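Local coordinates for protein tryptophan halogenase superfamily (Brevundimonas sp. BAL3, PDB 6FRL) that is a flavin-dependent halogenase that prefers bromination over chlorination and probably acts on aromatic substrates such as indoles, at residues L424-F437 and W450-H463. Sequence-based numbering, arbitrary orientation.
Sequences LERKIALWTARGQF and WLAIYDGFGLYPDH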
ATOM      1  N   LEU B 424      11.955  -6.267 -12.082  1.00 30.45           N
ATOM      2  CA  LEU B 424      11.542  -7.648 -12.247  1.00 31.71           C
ATOM      3  C   LEU B 424      12.606  -8.670 -11.826  1.00 33.32           C
ATOM      4  O   LEU B 424      12.251  -9.766 -11.337  1.00 33.10           O
ATOM      5  CB  LEU B 424      11.137  -7.913 -13.698  1.00 30.66           C
ATOM      6  CG  LEU B 424      10.568  -9.306 -13.987  1.00 32.13           C
ATOM      7  CD1 LEU B 424       9.345  -9.599 -13.101  1.00 31.54           C
ATOM      8  CD2 LEU B 424      10.203  -9.387 -15.459  1.00 33.56           C
ATOM      9  N   GLU B 425      13.884  -8.346 -12.050  1.00 35.17           N
ATOM     10  CA  GLU B 425      14.995  -9.198 -11.576  1.00 36.38           C
ATOM     11  C   GLU B 425      14.895  -9.377 -10.069  1.00 33.16           C
ATOM     12  O   GLU B 425      15.019 -10.491  -9.571  1.00 31.99           O
ATOM     13  CB  GLU B 425      16.377  -8.624 -11.940  1.00 38.42           C
ATOM     14  CG  GLU B 425      16.822  -8.891 -13.381  1.00 41.49           C
ATOM     15  CD  GLU B 425      18.143  -8.185 -13.769  1.00 48.41           C
ATOM     16  OE1 GLU B 425      18.712  -7.412 -12.942  1.00 49.40           O
ATOM     17  OE2 GLU B 425      18.609  -8.396 -14.923  1.00 45.12           O
ATOM     18  N   ARG B 426      14.652  -8.282  -9.365  1.00 31.32           N
ATOM     19  CA  ARG B 426      14.548  -8.310  -7.910  1.00 35.49           C
ATOM     20  C   ARG B 426      13.370  -9.145  -7.410  1.00 34.21           C
ATOM     21  O   ARG B 426      13.522  -9.862  -6.419  1.00 35.02           O
ATOM     22  CB  ARG B 426      14.408  -6.893  -7.344  1.00 38.80           C
ATOM     23  CG  ARG B 426      15.700  -6.100  -7.329  1.00 41.27           C
ATOM     24  CD  ARG B 426      15.398  -4.697  -6.859  1.00 46.95           C
ATOM     25  NE  ARG B 426      14.732  -4.739  -5.541  1.00 50.16           N
ATOM     26  CZ  ARG B 426      14.087  -3.724  -4.964  1.00 50.97           C
ATOM     27  NH1 ARG B 426      13.977  -2.534  -5.569  1.00 49.94           N
ATOM     28  NH2 ARG B 426      13.551  -3.908  -3.762  1.00 50.06           N
ATOM     29  N   LYS B 427      12.221  -9.035  -8.089  1.00 30.04           N
ATOM     30  CA  LYS B 427      11.046  -9.845  -7.773  1.00 31.06           C
ATOM     31  C   LYS B 427      11.332 -11.323  -7.926  1.00 31.52           C
ATOM     32  O   LYS B 427      11.069 -12.091  -7.005  1.00 32.40           O
ATOM     33  CB  LYS B 427       9.836  -9.483  -8.657  1.00 31.24           C
ATOM     34  CG  LYS B 427       8.965  -8.370  -8.114  1.00 31.79           C
ATOM     35  CD  LYS B 427       7.825  -8.011  -9.058  1.00 33.49           C
ATOM     36  CE  LYS B 427       6.532  -7.726  -8.310  1.00 34.13           C
ATOM     37  NZ  LYS B 427       6.502  -6.358  -7.799  1.00 36.32           N
ATOM     38  N   ILE B 428      11.866 -11.702  -9.095  1.00 33.50           N
ATOM     39  CA  ILE B 428      12.170 -13.106  -9.403  1.00 31.21           C
ATOM     40  C   ILE B 428      13.200 -13.624  -8.413  1.00 32.78           C
ATOM     41  O   ILE B 428      13.074 -14.750  -7.960  1.00 35.26           O
ATOM     42  CB  ILE B 428      12.638 -13.293 -10.861  1.00 29.85           C
ATOM     43  CG1 ILE B 428      11.484 -13.031 -11.824  1.00 28.75           C
ATOM     44  CG2 ILE B 428      13.163 -14.697 -11.118  1.00 28.42           C
ATOM     45  CD1 ILE B 428      11.924 -12.992 -13.278  1.00 30.07           C
ATOM     46  N   ALA B 429      14.177 -12.795  -8.036  1.00 32.76           N
ATOM     47  CA  ALA B 429      15.242 -13.217  -7.098  1.00 33.00           C
ATOM     48  C   ALA B 429      14.730 -13.447  -5.656  1.00 30.90           C
ATOM     49  O   ALA B 429      15.122 -14.415  -5.023  1.00 35.54           O
ATOM     50  CB  ALA B 429      16.434 -12.234  -7.118  1.00 30.94           C
ATOM     51  N   LEU B 430      13.867 -12.586  -5.148  1.00 28.75           N
ATOM     52  CA  LEU B 430      13.320 -12.799  -3.794  1.00 26.77           C
ATOM     53  C   LEU B 430      12.317 -13.952  -3.789  1.00 26.21           C
ATOM     54  O   LEU B 430      12.212 -14.659  -2.789  1.00 24.73           O
ATOM     55  CB  LEU B 430      12.712 -11.548  -3.192  1.00 24.80           C
ATOM     56  CG  LEU B 430      12.284 -11.684  -1.722  1.00 26.15           C
ATOM     57  CD1 LEU B 430      13.474 -11.854  -0.768  1.00 26.29           C
ATOM     58  CD2 LEU B 430      11.401 -10.511  -1.296  1.00 24.82           C
ATOM     59  N   TRP B 431      11.608 -14.174  -4.896  1.00 26.40           N
ATOM     60  CA  TRP B 431      10.654 -15.279  -4.963  1.00 26.32           C
ATOM     61  C   TRP B 431      11.406 -16.616  -4.877  1.00 31.10           C
ATOM     62  O   TRP B 431      11.075 -17.458  -4.028  1.00 31.44           O
ATOM     63  CB  TRP B 431       9.807 -15.219  -6.234  1.00 26.79           C
ATOM     64  CG  TRP B 431       9.024 -16.489  -6.463  1.00 25.30           C
ATOM     65  CD1 TRP B 431       9.287 -17.460  -7.378  1.00 23.94           C
ATOM     66  CD2 TRP B 431       7.910 -16.944  -5.693  1.00 23.22           C
ATOM     67  NE1 TRP B 431       8.383 -18.475  -7.248  1.00 24.80           N
ATOM     68  CE2 TRP B 431       7.534 -18.194  -6.209  1.00 24.17           C
ATOM     69  CE3 TRP B 431       7.217 -16.428  -4.597  1.00 23.23           C
ATOM     70  CZ2 TRP B 431       6.459 -18.940  -5.686  1.00 24.12           C
ATOM     71  CZ3 TRP B 431       6.141 -17.155  -4.073  1.00 23.96           C
ATOM     72  CH2 TRP B 431       5.781 -18.404  -4.616  1.00 24.54           C
ATOM     73  N   THR B 432      12.444 -16.790  -5.705  1.00 34.14           N
ATOM     74  CA  THR B 432      13.221 -18.059  -5.700  1.00 34.92           C
ATOM     75  C   THR B 432      14.043 -18.255  -4.414  1.00 31.86           C
ATOM     76  O   THR B 432      14.223 -19.373  -3.962  1.00 35.07           O
ATOM     77  CB  THR B 432      14.123 -18.259  -6.945  1.00 32.38           C
ATOM     78  OG1 THR B 432      15.305 -17.513  -6.779  1.00 33.41           O
ATOM     79  CG2 THR B 432      13.421 -17.818  -8.251  1.00 32.53           C
ATOM     80  N   ALA B 433      14.502 -17.172  -3.814  1.00 30.38           N
ATOM     81  CA  ALA B 433      15.272 -17.234  -2.569  1.00 30.50           C
ATOM     82  C   ALA B 433      14.423 -17.534  -1.360  1.00 32.39           C
ATOM     83  O   ALA B 433      14.896 -18.183  -0.444  1.00 39.20           O
ATOM     84  CB  ALA B 433      16.016 -15.941  -2.328  1.00 27.10           C
ATOM     85  N   ARG B 434      13.197 -17.028  -1.319  1.00 32.24           N
ATOM     86  CA  ARG B 434      12.460 -17.062  -0.062  1.00 33.41           C
ATOM     87  C   ARG B 434      10.939 -17.254  -0.136  1.00 32.83           C
ATOM     88  O   ARG B 434      10.294 -17.456   0.911  1.00 34.52           O
ATOM     89  CB  ARG B 434      12.835 -15.783   0.708  1.00 35.27           C
ATOM     90  CG  ARG B 434      12.349 -15.641   2.148  1.00 34.20           C
ATOM     91  CD  ARG B 434      12.587 -16.839   3.044  1.00 33.00           C
ATOM     92  NE  ARG B 434      11.960 -16.624   4.354  1.00 34.84           N
ATOM     93  CZ  ARG B 434      10.634 -16.675   4.594  1.00 36.24           C
ATOM     94  NH1 ARG B 434       9.735 -16.930   3.627  1.00 35.55           N
ATOM     95  NH2 ARG B 434      10.177 -16.462   5.818  1.00 34.91           N
ATOM     96  N   GLY B 435      10.361 -17.245  -1.339  1.00 31.14           N
ATOM     97  CA  GLY B 435       8.892 -17.309  -1.505  1.00 31.06           C
ATOM     98  C   GLY B 435       8.110 -16.097  -1.019  1.00 28.57           C
ATOM     99  O   GLY B 435       6.985 -16.244  -0.553  1.00 26.95           O
ATOM    100  N   GLN B 436       8.707 -14.913  -1.139  1.00 29.58           N
ATOM    101  CA  GLN B 436       8.091 -13.650  -0.762  1.00 32.14           C
ATOM    102  C   GLN B 436       8.062 -12.663  -1.929  1.00 32.17           C
ATOM    103  O   GLN B 436       8.791 -12.812  -2.933  1.00 29.07           O
ATOM    104  CB  GLN B 436       8.832 -13.033   0.440  1.00 33.75           C
ATOM    105  CG  GLN B 436       8.501 -13.693   1.773  1.00 35.07           C
ATOM    106  CD  GLN B 436       7.200 -13.174   2.349  1.00 36.13           C
ATOM    107  OE1 GLN B 436       6.313 -12.758   1.605  1.00 37.11           O
ATOM    108  NE2 GLN B 436       7.105 -13.120   3.696  1.00 35.44           N
ATOM    109  N   PHE B 437       7.235 -11.626  -1.753  1.00 30.94           N
ATOM    110  CA  PHE B 437       6.840 -10.736  -2.836  1.00 31.05           C
ATOM    111  C   PHE B 437       7.423  -9.366  -2.608  1.00 32.66           C
ATOM    112  O   PHE B 437       7.235  -8.791  -1.546  1.00 31.74           O
ATOM    113  CB  PHE B 437       5.323 -10.676  -2.898  1.00 29.24           C
ATOM    114  CG  PHE B 437       4.706 -12.026  -3.119  1.00 30.63           C
ATOM    115  CD1 PHE B 437       4.690 -12.594  -4.387  1.00 27.71           C
ATOM    116  CD2 PHE B 437       4.206 -12.768  -2.043  1.00 29.30           C
ATOM    117  CE1 PHE B 437       4.167 -13.856  -4.580  1.00 28.53           C
ATOM    118  CE2 PHE B 437       3.676 -14.031  -2.251  1.00 30.02           C
ATOM    119  CZ  PHE B 437       3.651 -14.577  -3.511  1.00 28.30           C
ATOM    120  N   TRP B 450       0.797 -12.864  -8.971  1.00 27.99           N
ATOM    121  CA  TRP B 450       2.212 -13.204  -9.217  1.00 27.96           C
ATOM    122  C   TRP B 450       2.447 -14.697  -8.955  1.00 25.99           C
ATOM    123  O   TRP B 450       3.075 -15.395  -9.761  1.00 21.86           O
ATOM    124  CB  TRP B 450       3.146 -12.301  -8.356  1.00 28.48           C
ATOM    125  CG  TRP B 450       3.165 -10.894  -8.877  1.00 28.08           C
ATOM    126  CD1 TRP B 450       2.274  -9.910  -8.588  1.00 29.13           C
ATOM    127  CD2 TRP B 450       4.070 -10.341  -9.841  1.00 28.61           C
ATOM    128  NE1 TRP B 450       2.576  -8.766  -9.286  1.00 29.21           N
ATOM    129  CE2 TRP B 450       3.665  -9.007 -10.077  1.00 29.23           C
ATOM    130  CE3 TRP B 450       5.177 -10.848 -10.545  1.00 29.94           C
ATOM    131  CZ2 TRP B 450       4.329  -8.168 -10.979  1.00 31.05           C
ATOM    132  CZ3 TRP B 450       5.849 -10.006 -11.430  1.00 30.08           C
ATOM    133  CH2 TRP B 450       5.423  -8.684 -11.636  1.00 29.74           C
ATOM    134  N   LEU B 451       1.904 -15.160  -7.817  1.00 25.95           N
ATOM    135  CA  LEU B 451       1.847 -16.579  -7.451  1.00 25.41           C
ATOM    136  C   LEU B 451       1.280 -17.454  -8.560  1.00 24.21           C
ATOM    137  O   LEU B 451       1.850 -18.492  -8.865  1.00 23.49           O
ATOM    138  CB  LEU B 451       1.040 -16.780  -6.182  1.00 25.79           C
ATOM    139  CG  LEU B 451       0.960 -18.185  -5.573  1.00 27.02           C
ATOM    140  CD1 LEU B 451       2.325 -18.852  -5.423  1.00 27.28           C
ATOM    141  CD2 LEU B 451       0.288 -18.135  -4.199  1.00 26.37           C
ATOM    142  N   ALA B 452       0.176 -17.025  -9.175  1.00 24.20           N
ATOM    143  CA  ALA B 452      -0.455 -17.803 -10.260  1.00 23.69           C
ATOM    144  C   ALA B 452       0.491 -17.993 -11.448  1.00 24.27           C
ATOM    145  O   ALA B 452       0.511 -19.051 -12.097  1.00 24.18           O
ATOM    146  CB  ALA B 452      -1.747 -17.143 -10.723  1.00 22.33           C
ATOM    147  N   ILE B 453       1.268 -16.956 -11.740  1.00 23.86           N
ATOM    148  CA  ILE B 453       2.207 -17.033 -12.848  1.00 23.66           C
ATOM    149  C   ILE B 453       3.438 -17.877 -12.457  1.00 25.55           C
ATOM    150  O   ILE B 453       3.853 -18.765 -13.221  1.00 23.13           O
ATOM    151  CB  ILE B 453       2.573 -15.624 -13.355  1.00 22.98           C
ATOM    152  CG1 ILE B 453       1.283 -14.840 -13.756  1.00 22.17           C
ATOM    153  CG2 ILE B 453       3.568 -15.705 -14.518  1.00 23.61           C
ATOM    154  CD1 ILE B 453       0.292 -15.565 -14.655  1.00 21.17           C
ATOM    155  N   TYR B 454       3.983 -17.651 -11.252  1.00 26.48           N
ATOM    156  CA  TYR B 454       5.123 -18.460 -10.809  1.00 27.65           C
ATOM    157  C   TYR B 454       4.749 -19.944 -10.871  1.00 28.16           C
ATOM    158  O   TYR B 454       5.454 -20.737 -11.505  1.00 27.25           O
ATOM    159  CB  TYR B 454       5.618 -18.070  -9.411  1.00 26.98           C
ATOM    160  CG  TYR B 454       6.270 -16.690  -9.310  1.00 26.51           C
ATOM    161  CD1 TYR B 454       7.267 -16.302 -10.179  1.00 26.95           C
ATOM    162  CD2 TYR B 454       5.899 -15.786  -8.299  1.00 26.38           C
ATOM    163  CE1 TYR B 454       7.877 -15.041 -10.061  1.00 28.75           C
ATOM    164  CE2 TYR B 454       6.482 -14.536  -8.175  1.00 26.45           C
ATOM    165  CZ  TYR B 454       7.471 -14.161  -9.059  1.00 28.06           C
ATOM    166  OH  TYR B 454       8.086 -12.932  -8.948  1.00 30.38           O
ATOM    167  N   ASP B 455       3.602 -20.287 -10.297  1.00 26.79           N
ATOM    168  CA  ASP B 455       3.146 -21.668 -10.284  1.00 27.82           C
ATOM    169  C   ASP B 455       2.801 -22.199 -11.663  1.00 28.07           C
ATOM    170  O   ASP B 455       3.132 -23.335 -11.992  1.00 27.58           O
ATOM    171  CB  ASP B 455       1.948 -21.851  -9.348  1.00 26.82           C
ATOM    172  CG  ASP B 455       1.268 -23.145  -9.555  1.00 26.11           C
ATOM    173  OD1 ASP B 455       1.873 -24.145  -9.135  1.00 26.72           O
ATOM    174  OD2 ASP B 455       0.160 -23.153 -10.163  1.00 25.50           O
ATOM    175  N   GLY B 456       2.138 -21.397 -12.481  1.00 30.71           N
ATOM    176  CA  GLY B 456       1.815 -21.797 -13.871  1.00 30.22           C
ATOM    177  C   GLY B 456       3.024 -22.152 -14.731  1.00 29.31           C
ATOM    178  O   GLY B 456       2.959 -23.064 -15.552  1.00 29.49           O
ATOM    179  N   PHE B 457       4.130 -21.425 -14.548  1.00 29.87           N
ATOM    180  CA  PHE B 457       5.377 -21.757 -15.237  1.00 31.60           C
ATOM    181  C   PHE B 457       6.333 -22.658 -14.462  1.00 28.97           C
ATOM    182  O   PHE B 457       7.448 -22.835 -14.895  1.00 29.18           O
ATOM    183  CB  PHE B 457       6.105 -20.485 -15.662  1.00 35.60           C
ATOM    184  CG  PHE B 457       5.410 -19.749 -16.750  1.00 39.89           C
ATOM    185  CD1 PHE B 457       5.637 -20.076 -18.071  1.00 45.80           C
ATOM    186  CD2 PHE B 457       4.509 -18.744 -16.455  1.00 40.88           C
ATOM    187  CE1 PHE B 457       5.001 -19.376 -19.077  1.00 49.03           C
ATOM    188  CE2 PHE B 457       3.853 -18.062 -17.449  1.00 45.04           C
ATOM    189  CZ  PHE B 457       4.095 -18.372 -18.771  1.00 46.95           C
ATOM    190  N   GLY B 458       5.903 -23.226 -13.340  1.00 29.35           N
ATOM    191  CA  GLY B 458       6.703 -24.159 -12.573  1.00 28.73           C
ATOM    192  C   GLY B 458       7.958 -23.616 -11.887  1.00 30.63           C
ATOM    193  O   GLY B 458       8.901 -24.380 -11.672  1.00 29.38           O
ATOM    194  N   LEU B 459       7.982 -22.322 -11.531  1.00 31.30           N
ATOM    195  CA  LEU B 459       9.113 -21.747 -10.790  1.00 29.66           C
ATOM    196  C   LEU B 459       8.790 -21.614  -9.300  1.00 30.03           C
ATOM    197  O   LEU B 459       7.980 -20.791  -8.932  1.00 31.73           O
ATOM    198  CB  LEU B 459       9.501 -20.390 -11.374  1.00 31.19           C
ATOM    199  CG  LEU B 459      10.718 -19.705 -10.675  1.00 33.36           C
ATOM    200  CD1 LEU B 459      12.012 -20.533 -10.763  1.00 33.15           C
ATOM    201  CD2 LEU B 459      10.969 -18.297 -11.180  1.00 32.52           C
ATOM    202  N   TYR B 460       9.475 -22.390  -8.456  1.00 30.52           N
ATOM    203  CA  TYR B 460       9.202 -22.471  -7.020  1.00 29.72           C
ATOM    204  C   TYR B 460      10.452 -22.204  -6.206  1.00 30.24           C
ATOM    205  O   TYR B 460      11.532 -22.496  -6.672  1.00 30.66           O
ATOM    206  CB  TYR B 460       8.705 -23.874  -6.676  1.00 30.69           C
ATOM    207  CG  TYR B 460       7.490 -24.295  -7.456  1.00 31.45           C
ATOM    208  CD1 TYR B 460       6.238 -23.739  -7.167  1.00 33.10           C
ATOM    209  CD2 TYR B 460       7.574 -25.226  -8.485  1.00 31.49           C
ATOM    210  CE1 TYR B 460       5.100 -24.103  -7.867  1.00 33.17           C
ATOM    211  CE2 TYR B 460       6.434 -25.600  -9.197  1.00 34.29           C
ATOM    212  CZ  TYR B 460       5.196 -25.026  -8.868  1.00 34.04           C
ATOM    213  OH  TYR B 460       4.052 -25.363  -9.544  1.00 33.13           O
ATOM    214  N   PRO B 461      10.315 -21.682  -4.974  1.00 31.78           N
ATOM    215  CA  PRO B 461      11.473 -21.406  -4.138  1.00 33.99           C
ATOM    216  C   PRO B 461      12.170 -22.641  -3.622  1.00 39.80           C
ATOM    217  O   PRO B 461      11.535 -23.680  -3.513  1.00 39.29           O
ATOM    218  CB  PRO B 461      10.901 -20.627  -2.944  1.00 33.71           C
ATOM    219  CG  PRO B 461       9.431 -20.696  -3.038  1.00 34.73           C
ATOM    220  CD  PRO B 461       9.080 -21.086  -4.437  1.00 34.22           C
ATOM    221  N   ASP B 462      13.446 -22.493  -3.267  1.00 47.73           N
ATOM    222  CA  ASP B 462      14.289 -23.606  -2.769  1.00 57.93           C
ATOM    223  C   ASP B 462      13.817 -23.926  -1.362  1.00 62.85           C
ATOM    224  O   ASP B 462      13.503 -25.082  -1.076  1.00 69.26           O
ATOM    225  CB  ASP B 462      15.813 -23.275  -2.726  1.00 59.71           C
ATOM    226  CG  ASP B 462      16.192 -21.961  -3.484  1.00 60.62           C
ATOM    227  OD1 ASP B 462      15.830 -21.858  -4.675  1.00 53.26           O
ATOM    228  OD2 ASP B 462      16.847 -21.058  -2.881  1.00 61.01           O
ATOM    229  N   HIS B 463      13.768 -22.905  -0.501  1.00 69.19           N
ATOM    230  CA  HIS B 463      13.150 -23.051   0.822  1.00 81.43           C
ATOM    231  C   HIS B 463      11.965 -22.116   1.087  1.00 81.04           C
ATOM    232  O   HIS B 463      11.991 -20.873   0.855  1.00 77.04           O
ATOM    233  CB  HIS B 463      14.115 -23.020   2.018  1.00 88.61           C
ATOM    234  CG  HIS B 463      13.714 -23.973   3.110  1.00 96.29           C
ATOM    235  ND1 HIS B 463      12.925 -23.609   4.183  1.00 97.43           N
ATOM    236  CD2 HIS B 463      13.969 -25.298   3.266  1.00100.14           C
ATOM    237  CE1 HIS B 463      12.733 -24.661   4.964  1.00 96.17           C
ATOM    238  NE2 HIS B 463      13.348 -25.698   4.425  1.00 97.98           N
TER
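The indole of W431 is sandwiched between Y454 on one face and P461 on the other, while the carbonyl oxygen of L459 meets its edge. This is helix-on-helix packing in the C-terminal, helical part of a flavin-dependent halogenase: helix segments 424-434 and 450-456 cross at -70°, their axes 12.4 Å apart at closest approach, and the chain leaving the second helix returns over the first. The Y454 ring lies face to face with the five-membered ring of W431, centroids 3.7 Å apart and planes nearly parallel. Such broad aromatics suit the wide span. P461 brings a compact, apolar ring, with CD over the indole rim. With CG anti to the backbone N (chi1 168°), W431 directs NE1 to L459 O, 2.9 Å away; the bond is nearly straight (171°), and L459 O lies almost in the indole plane, although the N-H reaches it from above the carbonyl plane. An alanine in place of W431 is likely to open a gap between Y454 and P461 and cost L459 O this donor. L451 CD1 touches W431 CH2 obliquely.

A second flat surface belongs to W450. K427 lays CE over one face, 3.5 Å from the six-membered centroid, as a CH-pi contact; L424 CD1 lies at the edge. Lysine suits this place because its methylenes cover the ring while NZ, an off-centre cation-pi partner, reaches a salt bridge with E443.

A Schellman motif with G458 at C-prime, whose positive phi favours glycine, ends helix 447-456 and turns the chain back. T432 then offers a methyl, CG2, to the methyls of L459, and the carboxylate of D462 pairs with R373 of the second subunit. Beside it, D462 N donates to T432 O in the carbonyl plane at 3.3 Å.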